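Long-range contact in short chain dehydrogenase (Mycobacterium smegmatis, PDB 3UCX), which probably acts as an oxidoreductase of the short-chain dehydrogenase family, built on a Rossmann-type fold, with its substrate not established: residues Ala141-Asn146 / Ser237-Met242. Numbering follows the deposited sequence.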
# COMPACT_ATOMS: atom_id res chain seq x y z
N ALA A 141 -12.21 -16.73 15.26
CA ALA A 141 -11.55 -16.14 14.13
C ALA A 141 -12.44 -16.20 12.90
O ALA A 141 -13.17 -17.17 12.67
CB ALA A 141 -10.22 -16.86 13.86
N VAL A 142 -12.33 -15.15 12.10
CA VAL A 142 -12.98 -15.04 10.83
C VAL A 142 -11.88 -15.00 9.77
O VAL A 142 -10.92 -14.28 9.94
CB VAL A 142 -13.81 -13.76 10.71
CG1 VAL A 142 -14.35 -13.62 9.27
CG2 VAL A 142 -14.92 -13.75 11.78
N VAL A 143 -12.04 -15.79 8.72
CA VAL A 143 -11.21 -15.67 7.51
C VAL A 143 -12.12 -15.42 6.32
O VAL A 143 -12.94 -16.28 5.96
CB VAL A 143 -10.34 -16.91 7.20
CG1 VAL A 143 -9.38 -16.60 6.05
CG2 VAL A 143 -9.56 -17.34 8.43
N ASN A 144 -11.94 -14.27 5.69
CA ASN A 144 -12.64 -13.95 4.47
C ASN A 144 -11.73 -14.22 3.28
O ASN A 144 -10.65 -13.65 3.20
CB ASN A 144 -13.10 -12.50 4.48
CG ASN A 144 -14.19 -12.25 5.51
OD1 ASN A 144 -14.93 -13.15 5.85
ND2 ASN A 144 -14.26 -11.02 6.02
N VAL A 145 -12.18 -15.09 2.38
CA VAL A 145 -11.45 -15.38 1.16
C VAL A 145 -11.72 -14.25 0.20
O VAL A 145 -12.88 -14.01 -0.21
CB VAL A 145 -11.80 -16.73 0.56
CG1 VAL A 145 -11.00 -16.98 -0.75
CG2 VAL A 145 -11.53 -17.83 1.58
N ASN A 146 -10.66 -13.51 -0.12
CA ASN A 146 -10.75 -12.38 -1.02
C ASN A 146 -10.09 -12.77 -2.37
O ASN A 146 -10.31 -13.90 -2.86
CB ASN A 146 -10.13 -11.15 -0.32
CG ASN A 146 -10.60 -9.83 -0.91
OD1 ASN A 146 -10.27 -9.52 -2.06
ND2 ASN A 146 -11.37 -9.04 -0.12
N SER A 237 -4.08 -24.16 3.04
CA SER A 237 -3.09 -24.07 4.12
C SER A 237 -3.02 -22.66 4.74
O SER A 237 -2.90 -22.52 5.97
CB SER A 237 -1.70 -24.46 3.63
OG SER A 237 -1.64 -25.86 3.33
N ALA A 238 -3.02 -21.64 3.90
CA ALA A 238 -3.01 -20.24 4.36
C ALA A 238 -4.25 -19.92 5.20
O ALA A 238 -4.16 -19.26 6.23
CB ALA A 238 -2.94 -19.29 3.17
N ILE A 239 -5.41 -20.39 4.75
CA ILE A 239 -6.68 -20.16 5.45
C ILE A 239 -6.67 -20.89 6.79
O ILE A 239 -7.06 -20.32 7.82
CB ILE A 239 -7.88 -20.62 4.59
CG1 ILE A 239 -8.01 -19.73 3.36
CG2 ILE A 239 -9.17 -20.63 5.39
CD1 ILE A 239 -8.90 -20.31 2.28
N LEU A 240 -6.24 -22.14 6.79
CA LEU A 240 -6.10 -22.90 8.05
C LEU A 240 -5.18 -22.21 9.05
O LEU A 240 -5.52 -22.13 10.25
CB LEU A 240 -5.63 -24.33 7.78
CG LEU A 240 -6.75 -25.35 7.58
CD1 LEU A 240 -7.65 -24.99 6.40
CD2 LEU A 240 -6.10 -26.71 7.39
N PHE A 241 -4.04 -21.70 8.59
CA PHE A 241 -3.12 -20.96 9.45
C PHE A 241 -3.82 -19.77 10.11
O PHE A 241 -3.81 -19.64 11.35
CB PHE A 241 -1.90 -20.45 8.67
CG PHE A 241 -1.10 -19.41 9.38
CD1 PHE A 241 -0.30 -19.75 10.45
CD2 PHE A 241 -1.18 -18.10 9.01
CE1 PHE A 241 0.45 -18.77 11.11
CE2 PHE A 241 -0.46 -17.12 9.67
CZ PHE A 241 0.36 -17.47 10.73
N MET A 242 -4.46 -18.94 9.29
CA MET A 242 -5.18 -17.75 9.78
C MET A 242 -6.34 -18.10 10.72
O MET A 242 -6.65 -17.33 11.63
CB MET A 242 -5.73 -16.94 8.61
CG MET A 242 -4.69 -16.13 7.86
SD MET A 242 -3.95 -14.87 8.94
CE MET A 242 -3.31 -13.70 7.73
O HOH W 1 -8.37 -15.08 11.01
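V143 has CG1 anti to its own nitrogen (chi1 -172°), which sets CG2 beside that nitrogen and presents both methyls to I239 and M242. On the helix, the chi1 of I239 (-67°) leaves CG2 beside the carbonyl carbon, where it meets V143, and sends the longer branch on to V145. The two branches of V143 divide the work: CG1 lies 4.1 Å from I239 CG2, while CG2 rests 3.9 Å from M242 CB. That same CG2 also comes within 3.9 Å of the carbonyl oxygen I239 O, a plain van der Waals touch. Two residues along the strand, V145 CG2 meets CD1 of the same I239 at 3.7 Å, the two side chains crossing nearly at right angles. M242 offers little more than its CB, because its end leads away from the strand, and the side chain also touches N186 on the adjacent strand and L255 on the edge strand beyond it. At the far end a water donates to both V142 O and M242 O, each 2.9 Å from it, and R184 gives M242 O a second bond.

This is helix 232-243 lying against a central strand of the parallel Rossmann sheet, nearly antiparallel to it at 155° with axes 8.8 Å apart. Helix 23-33 adds L27 beside I239, and F241 stacks on F241 of the second subunit, so the helix joins sheet to subunit interface. Direct contact between strand and helix is thus aliphatic van der Waals packing, and the hydrogen-bonded link between the segments runs through one water that bridges the carbonyls V142 O and M242 O.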